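Local coordinates for protein beta-galactosidase BgaB (Bifidobacterium adolescentis, PDB 5VYM) that hydrolyses terminal beta-D-galactosyl units, preferring Gal(beta1-4)Gal-containing oligosaccharides, and is represented here by its trimerisation domain, one piece of the longer enzyme, at residues I9-E14 and L29-D34; V69-A74 and E101-W106; T77-D82 and T169-Q174. All coordinates share one frame; numbering follows the deposited sequence.

Contact 1 (I9-E14 and L29-D34); sequences ILFSAE and LNHWHD
His31 leans from the first turn of helix 31-44 toward strand 7-11 and meets Leu10, Phe11 and Ser12. With CG anti to the backbone N (chi1 174°), CB directs the imidazole at the strand backbone. CD2 passes beside Ser12 O and lies 3.7 Å from Phe11 CD1. At the tip, NE2 accepts a nearly straight bond from Ser12 N (2.9 Å, 173°), the donor tilted from the ring plane. CE1 sits 3.7 Å from Leu10 O, and ND1 is hydrogen-bonded to Pro67 O; the two bonds fix the ring's rotation, consistent with a neutral ring protonated at ND1. The strand belongs to a parallel sheet with the 2-1-3-4 order of a flavodoxin-like fold, as in class I glutamine amidotransferases, and Ser12 is the N-cap of helix 13-20. Replacing the imidazole by an alanine methyl is likely to leave Ser12 N and Pro67 O without their partner and to open a gap beside Phe11. The Phe11 ring lies nearly parallel to the imidazole but meets it rim to rim, CD1 3.5 Å from NE2. Trp32 turns its edge toward the Phe11 face in an offset edge-to-face pair, planes at 82°, its CE3 3.6 Å from Phe11 CD1.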
loop_
_atom_site.group_PDB
_atom_site.type_symbol
_atom_site.label_atom_id
_atom_site.label_comp_id
_atom_site.label_asym_id
_atom_site.label_seq_id
_atom_site.Cartn_x
_atom_site.Cartn_y
_atom_site.Cartn_z
ATOM N N ILE B 9 -13.060 -11.461 -13.250
ATOM C CA ILE B 9 -12.039 -10.941 -14.151
ATOM C C ILE B 9 -12.483 -9.556 -14.599
ATOM O O ILE B 9 -13.526 -9.409 -15.244
ATOM C CB ILE B 9 -11.825 -11.874 -15.349
ATOM C CG1 ILE B 9 -11.419 -13.265 -14.863
ATOM C CG2 ILE B 9 -10.776 -11.300 -16.291
ATOM C CD1 ILE B 9 -11.281 -14.283 -15.968
ATOM N N LEU B 10 -11.704 -8.538 -14.243
ATOM C CA LEU B 10 -12.110 -7.161 -14.477
ATOM C C LEU B 10 -11.803 -6.738 -15.905
ATOM O O LEU B 10 -10.733 -7.038 -16.444
ATOM C CB LEU B 10 -11.414 -6.223 -13.494
ATOM C CG LEU B 10 -11.617 -6.545 -12.013
ATOM C CD1 LEU B 10 -11.105 -5.398 -11.160
ATOM C CD2 LEU B 10 -13.080 -6.842 -11.710
ATOM N N PHE B 11 -12.753 -6.033 -16.516
ATOM C CA PHE B 11 -12.622 -5.534 -17.877
ATOM C C PHE B 11 -12.585 -4.012 -17.863
ATOM O O PHE B 11 -13.486 -3.368 -17.313
ATOM C CB PHE B 11 -13.772 -6.026 -18.759
ATOM C CG PHE B 11 -13.827 -5.363 -20.103
ATOM C CD1 PHE B 11 -12.831 -5.585 -21.040
ATOM C CD2 PHE B 11 -14.874 -4.518 -20.431
ATOM C CE1 PHE B 11 -12.874 -4.974 -22.279
ATOM C CE2 PHE B 11 -14.926 -3.905 -21.671
ATOM C CZ PHE B 11 -13.924 -4.134 -22.596
ATOM N N SER B 12 -11.545 -3.444 -18.470
ATOM C CA SER B 12 -11.359 -2.001 -18.568
ATOM C C SER B 12 -11.469 -1.601 -20.034
ATOM O O SER B 12 -10.596 -1.937 -20.839
ATOM C CB SER B 12 -10.011 -1.584 -17.988
ATOM O OG SER B 12 -9.703 -0.245 -18.337
ATOM N N ALA B 13 -12.543 -0.885 -20.375
ATOM C CA ALA B 13 -12.723 -0.433 -21.751
ATOM C C ALA B 13 -11.595 0.497 -22.179
ATOM O O ALA B 13 -11.116 0.421 -23.317
ATOM C CB ALA B 13 -14.078 0.259 -21.906
ATOM N N GLU B 14 -11.156 1.380 -21.279
ATOM C CA GLU B 14 -10.050 2.275 -21.602
ATOM C C GLU B 14 -8.780 1.491 -21.911
ATOM O O GLU B 14 -8.017 1.862 -22.810
ATOM C CB GLU B 14 -9.812 3.258 -20.453
ATOM C CG GLU B 14 -10.962 4.225 -20.199
ATOM C CD GLU B 14 -12.012 3.664 -19.258
ATOM O OE1 GLU B 14 -12.709 4.465 -18.599
ATOM O OE2 GLU B 14 -12.139 2.424 -19.170
ATOM N N LEU B 29 0.255 -7.454 -26.635
ATOM C CA LEU B 29 -0.516 -6.830 -25.565
ATOM C C LEU B 29 -1.943 -6.599 -26.046
ATOM O O LEU B 29 -2.193 -5.713 -26.870
ATOM C CB LEU B 29 0.138 -5.521 -25.138
ATOM C CG LEU B 29 1.512 -5.645 -24.480
ATOM C CD1 LEU B 29 2.121 -4.272 -24.237
ATOM C CD2 LEU B 29 1.407 -6.430 -23.180
ATOM N N ASN B 30 -2.877 -7.398 -25.538
ATOM C CA ASN B 30 -4.282 -7.307 -25.926
ATOM C C ASN B 30 -5.119 -7.545 -24.678
ATOM O O ASN B 30 -5.113 -8.652 -24.128
ATOM C CB ASN B 30 -4.619 -8.319 -27.023
ATOM C CG ASN B 30 -5.979 -8.072 -27.652
ATOM O OD1 ASN B 30 -6.974 -7.865 -26.958
ATOM N ND2 ASN B 30 -6.024 -8.089 -28.980
ATOM N N HIS B 31 -5.841 -6.514 -24.235
ATOM C CA HIS B 31 -6.570 -6.613 -22.974
ATOM C C HIS B 31 -7.686 -7.649 -23.056
ATOM O O HIS B 31 -7.757 -8.567 -22.230
ATOM C CB HIS B 31 -7.133 -5.249 -22.575
ATOM C CG HIS B 31 -8.022 -5.299 -21.372
ATOM N ND1 HIS B 31 -7.725 -6.055 -20.259
ATOM C CD2 HIS B 31 -9.204 -4.692 -21.111
ATOM C CE1 HIS B 31 -8.685 -5.911 -19.363
ATOM N NE2 HIS B 31 -9.594 -5.089 -19.855
ATOM N N TRP B 32 -8.570 -7.518 -24.050
ATOM C CA TRP B 32 -9.716 -8.420 -24.124
ATOM C C TRP B 32 -9.291 -9.854 -24.413
ATOM O O TRP B 32 -9.917 -10.794 -23.909
ATOM C CB TRP B 32 -10.711 -7.945 -25.182
ATOM C CG TRP B 32 -11.885 -8.864 -25.302
ATOM C CD1 TRP B 32 -12.183 -9.682 -26.351
ATOM C CD2 TRP B 32 -12.904 -9.082 -24.319
ATOM N NE1 TRP B 32 -13.334 -10.386 -26.088
ATOM C CE2 TRP B 32 -13.796 -10.036 -24.847
ATOM C CE3 TRP B 32 -13.151 -8.557 -23.047
ATOM C CZ2 TRP B 32 -14.916 -10.477 -24.147
ATOM C CZ3 TRP B 32 -14.265 -8.995 -22.354
ATOM C CH2 TRP B 32 -15.133 -9.946 -22.906
ATOM N N HIS B 33 -8.245 -10.045 -25.218
ATOM C CA HIS B 33 -7.741 -11.394 -25.441
ATOM C C HIS B 33 -7.160 -11.983 -24.164
ATOM O O HIS B 33 -7.272 -13.192 -23.931
ATOM C CB HIS B 33 -6.695 -11.396 -26.557
ATOM C CG HIS B 33 -7.274 -11.228 -27.927
ATOM N ND1 HIS B 33 -6.537 -11.416 -29.075
ATOM C CD2 HIS B 33 -8.522 -10.892 -28.332
ATOM C CE1 HIS B 33 -7.304 -11.203 -30.129
ATOM N NE2 HIS B 33 -8.514 -10.884 -29.706
ATOM N N ASP B 34 -6.546 -11.148 -23.323
ATOM C CA ASP B 34 -6.062 -11.627 -22.035
ATOM C C ASP B 34 -7.226 -11.982 -21.117
ATOM O O ASP B 34 -7.148 -12.948 -20.348
ATOM C CB ASP B 34 -5.159 -10.573 -21.391
ATOM C CG ASP B 34 -4.074 -11.182 -20.520
ATOM O OD1 ASP B 34 -4.018 -12.425 -20.410
ATOM O OD2 ASP B 34 -3.272 -10.413 -19.948
#

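Contact 2 (V69-A74 and E101-W106); sequences VLILSA and EHFHTW
Trp106 points its indole N-H at the backbone of Leu72: NE1 donates to Leu72 O at 2.9 Å with an angle of 156° at the hydrogen. The oxygen lies almost in the indole plane, and the donor comes nearly straight in line with the carbonyl (165°). Farther round the same ring edge, CH2 touches Ala74 CB at 4.1 Å, so the six-membered ring borders the start of helix 74-85. On the other flank Glu101 bends over Ser73. Its CG sits between the backbone N and the carbonyl carbon (chi1 73°), and the bend at chi2 folds the carboxylate back until OE1 is 3.4 Å from Ser73 CB. From there OE1 accepts from a water at 2.6 Å, and this water in turn accepts from Ala74 N at 3.2 Å. The acid thus reaches an N-H of the first helical turn through one water, where the helix end would probably favour its negative charge. Ile71 adds the apolar part: CG2 packs on Glu101 CA, while CD1 stands over one face of the Phe103 ring, 4.2 Å from its centroid, a CH-pi contact. Behind these, Ser73 OG caps the helix at Asp76 N; Leu72 is tied by backbone bonding to Ile99, and Trp106 to Leu98. Two loops that follow parallel strands 63-66 and 89-93 are joined here, at the opening of the beta-alpha-beta crossover made by helix 74-85.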
loop_
_atom_site.group_PDB
_atom_site.type_symbol
_atom_site.label_atom_id
_atom_site.label_comp_id
_atom_site.label_asym_id
_atom_site.label_seq_id
_atom_site.Cartn_x
_atom_site.Cartn_y
_atom_site.Cartn_z
ATOM N N VAL B 69 -4.689 -4.829 -17.665
ATOM C CA VAL B 69 -5.479 -3.625 -17.366
ATOM C C VAL B 69 -4.485 -2.470 -17.387
ATOM O O VAL B 69 -3.991 -1.998 -16.360
ATOM C CB VAL B 69 -6.239 -3.744 -16.042
ATOM C CG1 VAL B 69 -7.053 -2.484 -15.775
ATOM C CG2 VAL B 69 -7.147 -4.963 -16.069
ATOM N N LEU B 70 -4.171 -2.013 -18.602
ATOM C CA LEU B 70 -3.109 -1.026 -18.779
ATOM C C LEU B 70 -3.450 0.291 -18.095
ATOM O O LEU B 70 -2.577 0.933 -17.499
ATOM C CB LEU B 70 -2.849 -0.799 -20.268
ATOM C CG LEU B 70 -2.204 -1.956 -21.029
ATOM C CD1 LEU B 70 -2.877 -2.140 -22.376
ATOM C CD2 LEU B 70 -0.715 -1.706 -21.200
ATOM N N ILE B 71 -4.709 0.711 -18.172
ATOM C CA ILE B 71 -5.148 1.980 -17.607
ATOM C C ILE B 71 -5.715 1.711 -16.222
ATOM O O ILE B 71 -6.716 0.998 -16.078
ATOM C CB ILE B 71 -6.191 2.665 -18.503
ATOM C CG1 ILE B 71 -5.771 2.595 -19.974
ATOM C CG2 ILE B 71 -6.391 4.108 -18.070
ATOM C CD1 ILE B 71 -4.525 3.380 -20.296
ATOM N N LEU B 72 -5.074 2.275 -15.201
ATOM C CA LEU B 72 -5.554 2.199 -13.827
ATOM C C LEU B 72 -5.458 3.583 -13.212
ATOM O O LEU B 72 -4.356 4.116 -13.045
ATOM C CB LEU B 72 -4.750 1.193 -13.000
ATOM C CG LEU B 72 -5.341 -0.206 -12.819
ATOM C CD1 LEU B 72 -4.549 -0.978 -11.776
ATOM C CD2 LEU B 72 -6.811 -0.130 -12.436
ATOM N N SER B 73 -6.607 4.167 -12.888
ATOM C CA SER B 73 -6.619 5.434 -12.181
ATOM C C SER B 73 -6.131 5.236 -10.748
ATOM O O SER B 73 -6.028 4.113 -10.244
ATOM C CB SER B 73 -8.022 6.038 -12.188
ATOM O OG SER B 73 -8.954 5.160 -11.583
ATOM N N ALA B 74 -5.817 6.351 -10.087
ATOM C CA ALA B 74 -5.453 6.280 -8.677
ATOM C C ALA B 74 -6.616 5.761 -7.840
ATOM O O ALA B 74 -6.421 4.950 -6.927
ATOM C CB ALA B 74 -5.000 7.651 -8.178
ATOM N N GLU B 101 -5.483 7.392 -15.750
ATOM C CA GLU B 101 -6.740 7.639 -16.452
ATOM C C GLU B 101 -6.632 8.764 -17.473
ATOM O O GLU B 101 -7.475 8.847 -18.372
ATOM C CB GLU B 101 -7.857 7.952 -15.452
ATOM C CG GLU B 101 -7.765 9.321 -14.792
ATOM C CD GLU B 101 -6.745 9.377 -13.665
ATOM O OE1 GLU B 101 -6.003 8.391 -13.471
ATOM O OE2 GLU B 101 -6.690 10.412 -12.968
ATOM N N HIS B 102 -5.627 9.631 -17.356
ATOM C CA HIS B 102 -5.380 10.674 -18.340
ATOM C C HIS B 102 -4.453 10.214 -19.455
ATOM O O HIS B 102 -3.943 11.052 -20.206
ATOM C CB HIS B 102 -4.801 11.917 -17.660
ATOM C CG HIS B 102 -5.731 12.551 -16.676
ATOM N ND1 HIS B 102 -6.604 13.561 -17.020
ATOM C CD2 HIS B 102 -5.932 12.313 -15.358
ATOM C CE1 HIS B 102 -7.300 13.919 -15.956
ATOM N NE2 HIS B 102 -6.911 13.178 -14.934
ATOM N N PHE B 103 -4.229 8.905 -19.572
ATOM C CA PHE B 103 -3.335 8.330 -20.578
ATOM C C PHE B 103 -1.924 8.904 -20.475
ATOM O O PHE B 103 -1.284 9.222 -21.479
ATOM C CB PHE B 103 -3.904 8.500 -21.988
ATOM C CG PHE B 103 -4.945 7.479 -22.339
ATOM C CD1 PHE B 103 -4.649 6.440 -23.205
ATOM C CD2 PHE B 103 -6.214 7.542 -21.785
ATOM C CE1 PHE B 103 -5.603 5.491 -23.525
ATOM C CE2 PHE B 103 -7.172 6.595 -22.099
ATOM C CZ PHE B 103 -6.865 5.569 -22.971
ATOM N N HIS B 104 -1.435 9.033 -19.244
ATOM C CA HIS B 104 -0.046 9.362 -18.964
ATOM C C HIS B 104 0.618 8.175 -18.282
ATOM O O HIS B 104 0.002 7.504 -17.447
ATOM C CB HIS B 104 0.070 10.599 -18.069
ATOM C CG HIS B 104 -0.315 11.878 -18.743
ATOM N ND1 HIS B 104 0.462 12.470 -19.715
ATOM C CD2 HIS B 104 -1.387 12.687 -18.575
ATOM C CE1 HIS B 104 -0.119 13.584 -20.123
ATOM N NE2 HIS B 104 -1.243 13.739 -19.447
ATOM N N THR B 105 1.874 7.918 -18.637
ATOM C CA THR B 105 2.606 6.815 -18.030
ATOM C C THR B 105 2.800 7.060 -16.538
ATOM O O THR B 105 3.257 8.131 -16.127
ATOM C CB THR B 105 3.962 6.639 -18.713
ATOM O OG1 THR B 105 3.766 6.286 -20.088
ATOM C CG2 THR B 105 4.766 5.546 -18.029
ATOM N N TRP B 106 2.440 6.064 -15.727
ATOM C CA TRP B 106 2.705 6.140 -14.295
ATOM C C TRP B 106 4.205 6.206 -14.045
ATOM O O TRP B 106 4.966 5.353 -14.512
ATOM C CB TRP B 106 2.110 4.933 -13.569
ATOM C CG TRP B 106 0.669 5.074 -13.183
ATOM C CD1 TRP B 106 -0.395 4.439 -13.753
ATOM C CD2 TRP B 106 0.135 5.887 -12.130
ATOM N NE1 TRP B 106 -1.560 4.810 -13.125
ATOM C CE2 TRP B 106 -1.262 5.700 -12.125
ATOM C CE3 TRP B 106 0.702 6.760 -11.194
ATOM C CZ2 TRP B 106 -2.101 6.351 -11.222
ATOM C CZ3 TRP B 106 -0.134 7.405 -10.297
ATOM C CH2 TRP B 106 -1.519 7.198 -10.318
HETATM O O HOH W 1 -4.870 9.121 -11.273
#

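Contact 3 (T77-D82 and T169-Q174); sequences TQRLAD and TGEHAQ
From helix 74-85, Asp82 holds the facing turn through both carboxylate oxygens, OD2 directly and OD1 through a water. OD2 accepts from Glu171 N at 3.2 Å in an almost straight bond (173°), the N-H coming from above the carboxylate plane. OD1 accepts a hydrogen bond from a water at 2.9 Å, and that water accepts from His172 N at 2.9 Å. Successive N-H groups of a type I beta turn, Gly170 to Ala173, are thereby held. The turn leads into strand 174-180 of the antiparallel sheet, so the contact joins that sheet's lobe to a helix flanking the parallel sheet. Within the helix, Gln78 NE2 also donates to Asp82 OD2, a weak bond and a second grip on this oxygen. The Gln78 chain leaves opposite its own N (chi1 -178°) and bends at chi2 (64°). This brings CG to 3.3 Å from Thr169 O and lays NE2 beside Gly170 CA at 3.6 Å. Its OE1 has only a weak approach from Thr169 OG1, whose hydroxyl also lies within weak reach of Gly123 O of the second subunit. That subunit packs on the same loop, Val124 against Thr169. Glu171, poorly ordered, runs extended past Asp82; as modelled its OE2 is 3.7 Å from Asp82 OD2, which may raise the proton affinity of one acid. The guanidinium of Arg79 turns instead to Asp76 and the carbonyls of Leu54 and Tyr56. It is the aliphatic part of Arg79 that Glu171 touches, as modelled, OE2 lying 3.3 Å from CG.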
loop_
_atom_site.group_PDB
_atom_site.type_symbol
_atom_site.label_atom_id
_atom_site.label_comp_id
_atom_site.label_asym_id
_atom_site.label_seq_id
_atom_site.Cartn_x
_atom_site.Cartn_y
_atom_site.Cartn_z
ATOM N N THR B 77 -6.890 1.980 -8.291
ATOM C CA THR B 77 -5.836 1.314 -7.531
ATOM C C THR B 77 -6.163 1.320 -6.042
ATOM O O THR B 77 -5.894 0.343 -5.332
ATOM C CB THR B 77 -4.487 1.989 -7.792
ATOM O OG1 THR B 77 -4.246 2.051 -9.202
ATOM C CG2 THR B 77 -3.361 1.205 -7.137
ATOM N N GLN B 78 -6.761 2.411 -5.558
ATOM C CA GLN B 78 -7.188 2.471 -4.164
ATOM C C GLN B 78 -8.309 1.477 -3.886
ATOM O O GLN B 78 -8.368 0.888 -2.800
ATOM C CB GLN B 78 -7.629 3.894 -3.815
ATOM C CG GLN B 78 -8.045 4.083 -2.364
ATOM C CD GLN B 78 -6.905 3.847 -1.397
ATOM O OE1 GLN B 78 -5.801 4.359 -1.582
ATOM N NE2 GLN B 78 -7.163 3.060 -0.359
ATOM N N ARG B 79 -9.210 1.276 -4.854
ATOM C CA ARG B 79 -10.279 0.299 -4.670
ATOM C C ARG B 79 -9.719 -1.109 -4.524
ATOM O O ARG B 79 -10.225 -1.908 -3.726
ATOM C CB ARG B 79 -11.265 0.362 -5.837
ATOM C CG ARG B 79 -12.103 1.630 -5.892
ATOM C CD ARG B 79 -12.944 1.665 -7.158
ATOM N NE ARG B 79 -13.914 0.574 -7.199
ATOM C CZ ARG B 79 -14.428 0.076 -8.320
ATOM N NH1 ARG B 79 -14.054 0.562 -9.496
ATOM N NH2 ARG B 79 -15.306 -0.916 -8.265
ATOM N N LEU B 80 -8.673 -1.434 -5.288
ATOM C CA LEU B 80 -8.027 -2.734 -5.143
ATOM C C LEU B 80 -7.353 -2.867 -3.784
ATOM O O LEU B 80 -7.434 -3.923 -3.145
ATOM C CB LEU B 80 -7.008 -2.945 -6.263
ATOM C CG LEU B 80 -7.550 -3.088 -7.685
ATOM C CD1 LEU B 80 -6.404 -3.092 -8.679
ATOM C CD2 LEU B 80 -8.376 -4.355 -7.816
ATOM N N ALA B 81 -6.685 -1.805 -3.324
ATOM C CA ALA B 81 -6.017 -1.858 -2.028
ATOM C C ALA B 81 -7.022 -2.029 -0.897
ATOM O O ALA B 81 -6.801 -2.824 0.023
ATOM C CB ALA B 81 -5.175 -0.601 -1.817
ATOM N N ASP B 82 -8.133 -1.289 -0.947
ATOM C CA ASP B 82 -9.188 -1.475 0.045
ATOM C C ASP B 82 -9.770 -2.880 -0.033
ATOM O O ASP B 82 -10.017 -3.519 0.997
ATOM C CB ASP B 82 -10.290 -0.432 -0.151
ATOM C CG ASP B 82 -9.855 0.963 0.263
ATOM O OD1 ASP B 82 -9.208 1.097 1.322
ATOM O OD2 ASP B 82 -10.162 1.924 -0.474
ATOM N N THR B 169 -7.822 9.229 0.963
ATOM C CA THR B 169 -7.993 8.371 -0.204
ATOM C C THR B 169 -8.771 7.093 0.070
ATOM O O THR B 169 -9.476 6.621 -0.823
ATOM C CB THR B 169 -6.626 7.990 -0.798
ATOM O OG1 THR B 169 -5.840 7.313 0.192
ATOM C CG2 THR B 169 -5.881 9.229 -1.268
ATOM N N GLY B 170 -8.663 6.520 1.266
ATOM C CA GLY B 170 -9.326 5.255 1.537
ATOM C C GLY B 170 -10.836 5.409 1.602
ATOM O O GLY B 170 -11.361 6.402 2.108
ATOM N N GLU B 171 -11.542 4.405 1.073
ATOM C CA GLU B 171 -13.001 4.433 1.089
ATOM C C GLU B 171 -13.537 4.478 2.511
ATOM O O GLU B 171 -14.525 5.166 2.792
ATOM C CB GLU B 171 -13.566 3.214 0.361
ATOM C CG GLU B 171 -13.104 3.058 -1.074
ATOM C CD GLU B 171 -13.519 1.726 -1.664
ATOM O OE1 GLU B 171 -14.340 1.026 -1.031
ATOM O OE2 GLU B 171 -13.021 1.374 -2.754
ATOM N N HIS B 172 -12.896 3.751 3.423
ATOM C CA HIS B 172 -13.351 3.640 4.800
ATOM C C HIS B 172 -12.550 4.513 5.757
ATOM O O HIS B 172 -12.698 4.375 6.974
ATOM C CB HIS B 172 -13.297 2.179 5.249
ATOM C CG HIS B 172 -13.970 1.236 4.301
ATOM N ND1 HIS B 172 -13.358 0.766 3.159
ATOM C CD2 HIS B 172 -15.207 0.685 4.320
ATOM C CE1 HIS B 172 -14.186 -0.039 2.517
ATOM N NE2 HIS B 172 -15.315 -0.105 3.201
ATOM N N ALA B 173 -11.708 5.403 5.238
ATOM C CA ALA B 173 -10.964 6.308 6.102
ATOM C C ALA B 173 -11.892 7.388 6.643
ATOM O O ALA B 173 -12.689 7.969 5.901
ATOM C CB ALA B 173 -9.798 6.936 5.342
ATOM N N GLN B 174 -11.791 7.653 7.941
ATOM C CA GLN B 174 -12.662 8.598 8.625
ATOM C C GLN B 174 -11.847 9.787 9.109
ATOM O O GLN B 174 -10.796 9.612 9.734
ATOM C CB GLN B 174 -13.369 7.927 9.803
ATOM C CG GLN B 174 -14.202 8.871 10.650
ATOM C CD GLN B 174 -14.828 8.174 11.841
ATOM O OE1 GLN B 174 -14.573 6.995 12.089
ATOM N NE2 GLN B 174 -15.654 8.902 12.585
HETATM O O HOH W 2 -12.963 -1.953 -3.169
HETATM O O HOH W 3 -10.202 2.704 3.480
#

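Contacts 1 and 2 lie at the same end of the parallel sheet, centres 13 Å apart, and touch directly: Val69 CG2 packs on His31 CE1 at 3.8 Å, and Val69 CG1 on Ser12 CB. Contact 2 passes into contact 3 through helix 74-85, with Leu72 CB 3.9 Å from Thr77 OG1 and 17 Å between centres. Along the chain these two cross, their segments alternating, whereas contact 1 closes before either opens. Contacts 1 and 3, centres 23 Å apart, do not touch. Contact 3 joins the two lobes and adjoins the second subunit, whereas no other chain touches contact 2. The chain lacks the enzyme's catalytic barrel; all three belong to the trimerisation domain.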